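Local coordinates for protein putative ManD family dehydratase (Pantoea ananatis, PDB 3T6C) that dehydrates D-gluconate to 2-dehydro-3-deoxy-D-gluconate with low activity in vitro, using one magnesium ion per subunit, as an enolase-superfamily enzyme probably without a significant role in gluconate breakdown in vivo, at residues 268-273 against 317-322; 272-277 against 292-297; 313-318 against 341-346. All blocks are in the same frame, centred on the assembly; numbering follows the deposited sequence.

Contact 1: 268-273 against 317-322; sequences LFFLED and YIRCHI. With MG (magnesium ion), chain C; GCO (D-gluconic acid), chain D.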
loop_
_atom_site.group_PDB
_atom_site.type_symbol
_atom_site.label_atom_id
_atom_site.label_comp_id
_atom_site.label_asym_id
_atom_site.label_seq_id
_atom_site.Cartn_x
_atom_site.Cartn_y
_atom_site.Cartn_z
ATOM N N LEU A 268 0.355 20.844 23.423
ATOM C CA LEU A 268 -0.886 21.540 23.128
ATOM C C LEU A 268 -2.049 20.560 23.117
ATOM O O LEU A 268 -1.900 19.388 22.710
ATOM C CB LEU A 268 -0.814 22.227 21.756
ATOM C CG LEU A 268 -0.210 23.650 21.834
ATOM C CD1 LEU A 268 1.222 23.668 22.353
ATOM C CD2 LEU A 268 -0.263 24.250 20.456
ATOM N N PHE A 269 -3.227 21.052 23.506
ATOM C CA PHE A 269 -4.430 20.243 23.430
ATOM C C PHE A 269 -4.720 19.936 21.950
ATOM O O PHE A 269 -5.058 18.789 21.599
ATOM C CB PHE A 269 -5.606 20.977 24.123
ATOM C CG PHE A 269 -6.882 20.202 24.118
ATOM C CD1 PHE A 269 -7.114 19.249 25.090
ATOM C CD2 PHE A 269 -7.890 20.504 23.200
ATOM C CE1 PHE A 269 -8.311 18.516 25.129
ATOM C CE2 PHE A 269 -9.098 19.744 23.229
ATOM C CZ PHE A 269 -9.280 18.763 24.187
ATOM N N PHE A 270 -4.625 20.953 21.101
ATOM C CA PHE A 270 -4.524 20.694 19.667
ATOM C C PHE A 270 -3.904 21.860 18.924
ATOM O O PHE A 270 -3.932 22.980 19.426
ATOM C CB PHE A 270 -5.842 20.184 19.035
ATOM C CG PHE A 270 -7.047 21.160 19.004
ATOM C CD1 PHE A 270 -7.019 22.413 18.406
ATOM C CD2 PHE A 270 -8.283 20.725 19.512
ATOM C CE1 PHE A 270 -8.178 23.243 18.295
ATOM C CE2 PHE A 270 -9.438 21.547 19.422
ATOM C CZ PHE A 270 -9.391 22.800 18.823
ATOM N N LEU A 271 -3.343 21.563 17.758
ATOM C CA LEU A 271 -2.938 22.550 16.723
ATOM C C LEU A 271 -3.986 22.451 15.624
ATOM O O LEU A 271 -4.205 21.340 15.064
ATOM C CB LEU A 271 -1.554 22.204 16.178
ATOM C CG LEU A 271 -1.091 23.061 15.003
ATOM C CD1 LEU A 271 -0.957 24.558 15.462
ATOM C CD2 LEU A 271 0.226 22.502 14.478
ATOM N N GLU A 272 -4.622 23.579 15.325
ATOM C CA GLU A 272 -5.794 23.566 14.437
ATOM C C GLU A 272 -5.425 24.074 13.021
ATOM O O GLU A 272 -4.590 25.002 12.836
ATOM C CB GLU A 272 -6.892 24.438 15.054
ATOM C CG GLU A 272 -8.157 24.645 14.226
ATOM C CD GLU A 272 -9.017 25.700 14.872
ATOM O OE1 GLU A 272 -8.811 25.983 16.094
ATOM O OE2 GLU A 272 -9.955 26.184 14.189
ATOM N N ASP A 273 -6.017 23.449 12.023
ATOM C CA ASP A 273 -5.921 23.818 10.601
ATOM C C ASP A 273 -4.485 24.054 10.141
ATOM O O ASP A 273 -4.147 25.095 9.565
ATOM C CB ASP A 273 -6.816 25.023 10.274
ATOM C CG ASP A 273 -8.335 24.673 10.331
ATOM O OD1 ASP A 273 -8.693 23.534 10.695
ATOM O OD2 ASP A 273 -9.194 25.558 10.015
ATOM N N TYR A 317 -9.340 15.693 16.161
ATOM C CA TYR A 317 -10.562 16.474 16.411
ATOM C C TYR A 317 -11.117 16.928 15.107
ATOM O O TYR A 317 -10.401 17.511 14.289
ATOM C CB TYR A 317 -10.265 17.753 17.257
ATOM C CG TYR A 317 -9.754 17.409 18.652
ATOM C CD1 TYR A 317 -8.383 17.279 18.888
ATOM C CD2 TYR A 317 -10.633 17.185 19.707
ATOM C CE1 TYR A 317 -7.898 16.915 20.168
ATOM C CE2 TYR A 317 -10.154 16.824 20.998
ATOM C CZ TYR A 317 -8.806 16.721 21.194
ATOM O OH TYR A 317 -8.317 16.368 22.432
ATOM N N ILE A 318 -12.410 16.704 14.921
ATOM C CA ILE A 318 -13.129 17.176 13.725
ATOM C C ILE A 318 -13.828 18.488 14.111
ATOM O O ILE A 318 -14.488 18.613 15.143
ATOM C CB ILE A 318 -14.085 16.061 13.202
ATOM C CG1 ILE A 318 -14.774 16.531 11.913
ATOM C CG2 ILE A 318 -15.191 15.746 14.182
ATOM C CD1 ILE A 318 -13.793 16.781 10.754
ATOM N N ARG A 319 -13.550 19.498 13.288
ATOM C CA ARG A 319 -13.900 20.910 13.521
ATOM C C ARG A 319 -15.105 21.481 12.793
ATOM O O ARG A 319 -15.244 22.717 12.711
ATOM C CB ARG A 319 -12.671 21.820 13.307
ATOM C CG ARG A 319 -11.537 21.562 14.311
ATOM C CD ARG A 319 -11.774 22.403 15.588
ATOM N NE ARG A 319 -11.836 23.840 15.262
ATOM C CZ ARG A 319 -12.614 24.738 15.894
ATOM N NH1 ARG A 319 -13.517 24.378 16.832
ATOM N NH2 ARG A 319 -12.525 26.037 15.575
ATOM N N CYS A 320 -15.910 20.631 12.173
ATOM C CA CYS A 320 -16.901 21.208 11.242
ATOM C C CYS A 320 -17.729 22.321 11.845
ATOM O O CYS A 320 -18.136 22.288 13.047
ATOM C CB CYS A 320 -17.885 20.147 10.808
ATOM S SG CYS A 320 -17.043 18.789 9.899
ATOM N N HIS A 321 -18.036 23.291 10.966
ATOM C CA HIS A 321 -19.083 24.285 11.244
ATOM C C HIS A 321 -20.296 23.495 10.788
ATOM O O HIS A 321 -20.478 23.224 9.558
ATOM C CB HIS A 321 -18.787 25.496 10.341
ATOM C CG HIS A 321 -19.741 26.654 10.485
ATOM N ND1 HIS A 321 -19.707 27.515 11.563
ATOM C CD2 HIS A 321 -20.672 27.142 9.640
ATOM C CE1 HIS A 321 -20.634 28.447 11.402
ATOM N NE2 HIS A 321 -21.215 28.256 10.228
ATOM N N ILE A 322 -21.173 23.125 11.718
ATOM C CA ILE A 322 -22.169 22.126 11.332
ATOM C C ILE A 322 -23.156 22.666 10.294
ATOM O O ILE A 322 -23.726 21.887 9.528
ATOM C CB ILE A 322 -22.889 21.446 12.531
ATOM C CG1 ILE A 322 -23.767 22.421 13.326
ATOM C CG2 ILE A 322 -21.861 20.678 13.398
ATOM C CD1 ILE A 322 -24.595 21.700 14.408
HETATM MG MG MG C . -10.104 28.037 13.325
HETATM C C1 GCO D . -12.152 29.706 14.570
HETATM C C2 GCO D . -12.165 30.154 13.157
HETATM C C3 GCO D . -12.812 31.506 12.923
HETATM C C4 GCO D . -13.029 31.748 11.443
HETATM C C5 GCO D . -14.321 32.497 11.230
HETATM C C6 GCO D . -14.633 32.763 9.768
HETATM O O1A GCO D . -13.001 30.119 15.415
HETATM O O1B GCO D . -11.352 28.768 14.892
HETATM O O2 GCO D . -10.902 29.921 12.592
HETATM O O3 GCO D . -11.968 32.439 13.489
HETATM O O4 GCO D . -11.931 32.502 10.963
HETATM O O5 GCO D . -15.347 31.761 11.785
HETATM O O6 GCO D . -15.859 33.432 9.543
HETATM O O HOH W 1 -5.735 16.499 22.887
HETATM O O HOH W 2 -8.921 27.715 11.624
#

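Contact 2: 272-277 against 292-297; sequences EDPVAP and TPIAMG. With MG (magnesium ion), chain C; GCO (D-gluconic acid), chain D.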
loop_
_atom_site.group_PDB
_atom_site.type_symbol
_atom_site.label_atom_id
_atom_site.label_comp_id
_atom_site.label_asym_id
_atom_site.label_seq_id
_atom_site.Cartn_x
_atom_site.Cartn_y
_atom_site.Cartn_z
ATOM N N GLU A 272 -4.622 23.579 15.325
ATOM C CA GLU A 272 -5.794 23.566 14.437
ATOM C C GLU A 272 -5.425 24.074 13.021
ATOM O O GLU A 272 -4.590 25.002 12.836
ATOM C CB GLU A 272 -6.892 24.438 15.054
ATOM C CG GLU A 272 -8.157 24.645 14.226
ATOM C CD GLU A 272 -9.017 25.700 14.872
ATOM O OE1 GLU A 272 -8.811 25.983 16.094
ATOM O OE2 GLU A 272 -9.955 26.184 14.189
ATOM N N ASP A 273 -6.017 23.449 12.023
ATOM C CA ASP A 273 -5.921 23.818 10.601
ATOM C C ASP A 273 -4.485 24.054 10.141
ATOM O O ASP A 273 -4.147 25.095 9.565
ATOM C CB ASP A 273 -6.816 25.023 10.274
ATOM C CG ASP A 273 -8.335 24.673 10.331
ATOM O OD1 ASP A 273 -8.693 23.534 10.695
ATOM O OD2 ASP A 273 -9.194 25.558 10.015
ATOM N N PRO A 274 -3.629 23.059 10.370
ATOM C CA PRO A 274 -2.257 23.221 9.862
ATOM C C PRO A 274 -2.228 23.255 8.314
ATOM O O PRO A 274 -1.229 23.770 7.755
ATOM C CB PRO A 274 -1.575 21.928 10.359
ATOM C CG PRO A 274 -2.741 20.890 10.429
ATOM C CD PRO A 274 -3.810 21.783 11.093
ATOM N N VAL A 275 -3.268 22.732 7.642
ATOM C CA VAL A 275 -3.341 22.785 6.176
ATOM C C VAL A 275 -4.742 23.269 5.753
ATOM O O VAL A 275 -5.733 23.129 6.488
ATOM C CB VAL A 275 -3.024 21.449 5.450
ATOM C CG1 VAL A 275 -1.605 20.958 5.823
ATOM C CG2 VAL A 275 -4.060 20.385 5.792
ATOM N N ALA A 276 -4.795 23.813 4.544
ATOM C CA ALA A 276 -6.044 24.138 3.863
ATOM C C ALA A 276 -6.751 22.828 3.478
ATOM O O ALA A 276 -6.099 21.798 3.312
ATOM C CB ALA A 276 -5.655 24.868 2.581
ATOM N N PRO A 277 -8.088 22.865 3.267
ATOM C CA PRO A 277 -8.754 21.640 2.768
ATOM C C PRO A 277 -8.146 21.145 1.474
ATOM O O PRO A 277 -8.036 19.923 1.286
ATOM C CB PRO A 277 -10.198 22.126 2.500
ATOM C CG PRO A 277 -10.386 23.208 3.495
ATOM C CD PRO A 277 -9.054 23.977 3.373
ATOM N N THR A 292 1.888 16.012 18.090
ATOM C CA THR A 292 1.002 17.097 18.538
ATOM C C THR A 292 -0.417 16.808 18.025
ATOM O O THR A 292 -0.601 16.503 16.852
ATOM C CB THR A 292 1.502 18.415 17.947
ATOM O OG1 THR A 292 2.743 18.785 18.618
ATOM C CG2 THR A 292 0.444 19.545 18.032
ATOM N N PRO A 293 -1.435 16.862 18.897
ATOM C CA PRO A 293 -2.772 16.572 18.368
ATOM C C PRO A 293 -3.237 17.579 17.323
ATOM O O PRO A 293 -2.884 18.778 17.444
ATOM C CB PRO A 293 -3.665 16.631 19.633
ATOM C CG PRO A 293 -2.706 16.399 20.805
ATOM C CD PRO A 293 -1.440 17.084 20.358
ATOM N N ILE A 294 -4.008 17.116 16.339
ATOM C CA ILE A 294 -4.375 17.939 15.189
ATOM C C ILE A 294 -5.895 18.073 15.101
ATOM O O ILE A 294 -6.610 17.094 15.191
ATOM C CB ILE A 294 -3.856 17.303 13.867
ATOM C CG1 ILE A 294 -2.307 17.260 13.868
ATOM C CG2 ILE A 294 -4.327 18.086 12.623
ATOM C CD1 ILE A 294 -1.621 18.619 13.987
ATOM N N ALA A 295 -6.369 19.306 14.905
ATOM C CA ALA A 295 -7.787 19.564 14.633
ATOM C C ALA A 295 -7.905 20.121 13.221
ATOM O O ALA A 295 -7.078 20.939 12.791
ATOM C CB ALA A 295 -8.356 20.596 15.620
ATOM N N MET A 296 -8.954 19.692 12.496
ATOM C CA MET A 296 -9.202 20.215 11.155
ATOM C C MET A 296 -10.664 20.299 10.924
ATOM O O MET A 296 -11.425 19.427 11.374
ATOM C CB MET A 296 -8.679 19.223 10.067
ATOM C CG MET A 296 -7.157 19.177 9.841
ATOM S SD MET A 296 -6.540 20.574 8.874
ATOM C CE MET A 296 -7.450 20.382 7.339
ATOM N N GLY A 297 -11.016 21.245 10.052
ATOM C CA GLY A 297 -12.279 21.135 9.340
ATOM C C GLY A 297 -13.370 22.165 9.428
ATOM O O GLY A 297 -14.446 21.906 8.889
HETATM MG MG MG C . -10.104 28.037 13.325
HETATM C C1 GCO D . -12.152 29.706 14.570
HETATM C C2 GCO D . -12.165 30.154 13.157
HETATM C C3 GCO D . -12.812 31.506 12.923
HETATM C C4 GCO D . -13.029 31.748 11.443
HETATM C C5 GCO D . -14.321 32.497 11.230
HETATM C C6 GCO D . -14.633 32.763 9.768
HETATM O O1A GCO D . -13.001 30.119 15.415
HETATM O O1B GCO D . -11.352 28.768 14.892
HETATM O O2 GCO D . -10.902 29.921 12.592
HETATM O O3 GCO D . -11.968 32.439 13.489
HETATM O O4 GCO D . -11.931 32.502 10.963
HETATM O O5 GCO D . -15.347 31.761 11.785
HETATM O O6 GCO D . -15.859 33.432 9.543
HETATM O O HOH W 3 -10.652 23.725 8.202
HETATM O O HOH W 2 -8.921 27.715 11.624
#

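Contact 3: 313-318 against 341-346; sequences KLIDYI and NGVRTA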
loop_
_atom_site.group_PDB
_atom_site.type_symbol
_atom_site.label_atom_id
_atom_site.label_comp_id
_atom_site.label_asym_id
_atom_site.label_seq_id
_atom_site.Cartn_x
_atom_site.Cartn_y
_atom_site.Cartn_z
ATOM N N LYS A 313 -6.907 8.263 10.503
ATOM C CA LYS A 313 -6.396 8.732 11.804
ATOM C C LYS A 313 -5.482 9.951 11.622
ATOM O O LYS A 313 -4.465 10.102 12.332
ATOM C CB LYS A 313 -5.662 7.612 12.581
ATOM C CG LYS A 313 -6.390 6.240 12.518
ATOM C CD LYS A 313 -7.822 6.277 13.025
ATOM C CE LYS A 313 -8.417 4.867 13.167
ATOM N NZ LYS A 313 -8.577 4.225 11.781
ATOM N N LEU A 314 -5.843 10.805 10.665
ATOM C CA LEU A 314 -4.976 11.947 10.314
ATOM C C LEU A 314 -5.283 13.166 11.160
ATOM O O LEU A 314 -4.527 14.128 11.140
ATOM C CB LEU A 314 -5.066 12.303 8.791
ATOM C CG LEU A 314 -4.635 11.096 7.943
ATOM C CD1 LEU A 314 -4.741 11.522 6.483
ATOM C CD2 LEU A 314 -3.211 10.592 8.289
ATOM N N ILE A 315 -6.350 13.082 11.971
ATOM C CA ILE A 315 -6.734 14.165 12.871
ATOM C C ILE A 315 -7.227 13.549 14.162
ATOM O O ILE A 315 -7.531 12.348 14.224
ATOM C CB ILE A 315 -7.833 15.094 12.300
ATOM C CG1 ILE A 315 -9.116 14.292 12.010
ATOM C CG2 ILE A 315 -7.367 15.737 10.969
ATOM C CD1 ILE A 315 -10.281 15.191 11.476
ATOM N N ASP A 316 -7.147 14.313 15.222
ATOM C CA ASP A 316 -7.727 13.925 16.503
ATOM C C ASP A 316 -9.029 14.590 16.867
ATOM O O ASP A 316 -9.736 14.118 17.760
ATOM C CB ASP A 316 -6.674 14.199 17.565
ATOM C CG ASP A 316 -5.353 13.589 17.168
ATOM O OD1 ASP A 316 -4.411 14.343 16.826
ATOM O OD2 ASP A 316 -5.301 12.310 17.171
ATOM N N TYR A 317 -9.340 15.693 16.161
ATOM C CA TYR A 317 -10.562 16.474 16.411
ATOM C C TYR A 317 -11.117 16.928 15.107
ATOM O O TYR A 317 -10.401 17.511 14.289
ATOM C CB TYR A 317 -10.265 17.753 17.257
ATOM C CG TYR A 317 -9.754 17.409 18.652
ATOM C CD1 TYR A 317 -8.383 17.279 18.888
ATOM C CD2 TYR A 317 -10.633 17.185 19.707
ATOM C CE1 TYR A 317 -7.898 16.915 20.168
ATOM C CE2 TYR A 317 -10.154 16.824 20.998
ATOM C CZ TYR A 317 -8.806 16.721 21.194
ATOM O OH TYR A 317 -8.317 16.368 22.432
ATOM N N ILE A 318 -12.410 16.704 14.921
ATOM C CA ILE A 318 -13.129 17.176 13.725
ATOM C C ILE A 318 -13.828 18.488 14.111
ATOM O O ILE A 318 -14.488 18.613 15.143
ATOM C CB ILE A 318 -14.085 16.061 13.202
ATOM C CG1 ILE A 318 -14.774 16.531 11.913
ATOM C CG2 ILE A 318 -15.191 15.746 14.182
ATOM C CD1 ILE A 318 -13.793 16.781 10.754
ATOM N N ASN A 341 -13.650 5.739 14.851
ATOM C CA ASN A 341 -12.213 5.910 14.533
ATOM C C ASN A 341 -11.391 6.491 15.679
ATOM O O ASN A 341 -10.246 6.863 15.470
ATOM C CB ASN A 341 -12.076 6.753 13.240
ATOM C CG ASN A 341 -12.346 5.897 12.035
ATOM O OD1 ASN A 341 -11.484 5.062 11.678
ATOM N ND2 ASN A 341 -13.556 6.024 11.438
ATOM N N GLY A 342 -11.999 6.676 16.856
ATOM C CA GLY A 342 -11.235 7.248 17.979
ATOM C C GLY A 342 -10.958 8.732 17.858
ATOM O O GLY A 342 -10.092 9.288 18.588
ATOM N N VAL A 343 -11.709 9.414 16.981
ATOM C CA VAL A 343 -11.536 10.861 16.784
ATOM C C VAL A 343 -12.623 11.609 17.572
ATOM O O VAL A 343 -13.763 11.138 17.629
ATOM C CB VAL A 343 -11.689 11.152 15.267
ATOM C CG1 VAL A 343 -11.739 12.693 15.017
ATOM C CG2 VAL A 343 -10.483 10.543 14.527
ATOM N N ARG A 344 -12.297 12.756 18.178
ATOM C CA ARG A 344 -13.313 13.452 18.965
ATOM C C ARG A 344 -13.867 14.709 18.276
ATOM O O ARG A 344 -13.322 15.178 17.285
ATOM C CB ARG A 344 -12.742 13.821 20.359
ATOM C CG ARG A 344 -12.349 12.546 21.139
ATOM C CD ARG A 344 -12.199 12.824 22.642
ATOM N NE ARG A 344 -11.025 13.624 22.907
ATOM C CZ ARG A 344 -10.725 14.028 24.132
ATOM N NH1 ARG A 344 -11.520 13.708 25.150
ATOM N NH2 ARG A 344 -9.645 14.783 24.362
ATOM N N THR A 345 -14.932 15.269 18.840
ATOM C CA THR A 345 -15.593 16.431 18.182
ATOM C C THR A 345 -15.130 17.758 18.784
ATOM O O THR A 345 -14.891 17.858 20.013
ATOM C CB THR A 345 -17.148 16.336 18.248
ATOM O OG1 THR A 345 -17.575 16.579 19.603
ATOM C CG2 THR A 345 -17.627 14.960 17.806
ATOM N N ALA A 346 -14.874 18.747 17.913
ATOM C CA ALA A 346 -14.713 20.122 18.379
ATOM C C ALA A 346 -15.435 20.977 17.337
ATOM O O ALA A 346 -14.778 21.735 16.575
ATOM C CB ALA A 346 -13.161 20.392 18.360
HETATM O O HOH W 4 -8.997 13.521 20.659
#

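Contact 1: 268-273 against 317-322
Tyr317 meets two phenylalanines of 268-273 with different parts of its ring. Its hydroxyl lies over one face of the Phe269 ring, off towards the rim, with OH 3.1 Å from Phe269 CZ. The Phe270 ring comes obliquely to the face of the tyrosine, where its CD2 stands 3.5 Å from Tyr317 CD1; the two ring planes are inclined at 51°. The three rings form a buried aromatic cluster. A water bridges two of its oxygens, donating to Phe269 O and hydrogen-bonded to Tyr317 OH, a hydroxyl that also accepts from Arg344 NH2.

Two residues on, the bend at chi2 of Arg319 carries CD to 4.0 Å from Phe270 CZ, and the one at chi3 swings the guanidinium towards the magnesium site. Its NH2 donates to Glu272 OE2 over 2.9 Å in a salt bridge, reaching that oxygen from above the carboxylate plane, while the carboxylate and guanidinium planes stand 72° apart. The same OE2 binds magnesium at 2.0 Å. Glu272 reaches the metal with an extended chain, its CG anti to the backbone N (chi1 175°). Arg319 NH2 also lies 3.0 Å from O1B of the bound gluconate, itself a metal ligand, so the arginine would favour the negative charge gathered there. Asp246 and Glu298 supply the other protein ligands, and Glu375 gives Arg319 a second salt bridge.

In the enolase-superfamily barrel, with the metal site at the C-terminal ends of its parallel strands, strand 294-296 lies between 270-272 and 317-318, and 242-246 flanks 270-272.

Contact 2: 272-277 against 292-297
With CG set anti to the carbonyl carbon (chi1 -70°), Asp273 directs OD1 at the end of the neighbouring strand, and bends at chi2 and chi3 of Met296 (-77° and -60°) fold its sulfur and methyl back against 274-275. Asp273 OD1 accepts a weak bond from Gly297 N at 3.3 Å. The other carboxylate oxygen, OD2, accepts a hydrogen bond from a magnesium-bound water 2.7 Å away, which makes Asp273 a second-shell residue of the metal site.

Glu272 and Ala295 are bridged as parallel neighbours, and Asp273 N donates to Ala295 O at 2.8 Å. Here strand 270-272 runs out into the loop that precedes helix 283-289. This is the C-terminal end of barrel strands, where enzymes of the enolase superfamily carry their metal ligands; Glu272 and, just after Gly297, Glu298 both bind the magnesium.

Away from the carboxylate, Met296 SD packs 3.7 Å from Pro274 CD. Val275 and Met296 cross at about a right angle, with Met296 CE 3.7 Å from Val275 CG2. Pro274 CG also meets Ile294 CG2 at 3.9 Å. Leu283 of helix 283-289 covers Pro274 and Val275, while Tyr103 and Arg105 of a neighbouring subunit pack on Asp273 and on Ala276 and Pro277, respectively.

Contact 3: 313-318 against 341-346
Strands 317-318 and 344-345 run parallel, Tyr317 beside Arg344 and Ile318 beside Thr345, joined by backbone bonds from Arg344 N to Asp316 O, Ile318 N to Arg344 O and Ala346 N to Ile318 O, the last at 2.8 Å. Tyr317 and Arg344 extend from the same face of the sheet and run alongside each other in the same direction. At the end of the pair Arg344 NH2 donates to Tyr317 OH over 2.8 Å, at the edge of the ring, with an N-H...O angle of 151°. A bend at chi3 (-70°) turns the guanidinium towards the phenol. A water also bonds the guanidinium, accepting from NE at 3.0 Å and donating to Asp316 O, and sits over one face of the tyrosine ring. Just past the C-terminal end of strand 344-345, Ala346 CB packs 4.1 Å from Tyr317 CB.

On the other side of the strands Ile318 turns towards helix 328-340, and its CG2 lies 3.7 Å from Arg344 O. Val343 lies across from 315-316, with CG2 3.5 Å from Ile315 O.

Lys313, which ends its helix in a Schellman motif, crosses Asn341 at about a right angle; NZ donates to OD1 at 3.0 Å in the carbonyl plane. Both residues also face other chains: Lys313 forms a salt bridge with Glu281 of one neighbouring subunit, and Asn341 OD1 accepts from Lys307 of another.

Strand 317-318, helix 328-340 and strand 344-345 make up a beta-alpha-beta unit, the repeating element of the enolase-superfamily barrel.

Overall arrangement
From the N-terminal side, strand 270-272 opens contacts 1 and 2, which share Glu272 and Asp273. Contact 2 closes first, around helix 283-289, when the chain returns as strand 294-296. Contact 1 spans that whole loop and continues past helix 303-311 to 317-322, skipping the intervening strand. Contact 3 follows in series after contact 2; its first segment overlaps the closing segment of contact 1 at Tyr317 and Ile318, and it closes around helix 328-340. Strands 270-272, 294-296, 317-318 and 344-345 are thus successive parallel neighbours in the barrel sheet. Contacts 1 and 2 both reach the magnesium and gluconate; contact 3 is joined to contact 1 also by Arg319 NH1 to Ala346 O, and to contact 2 through the backbone of Ile294 and Asp316.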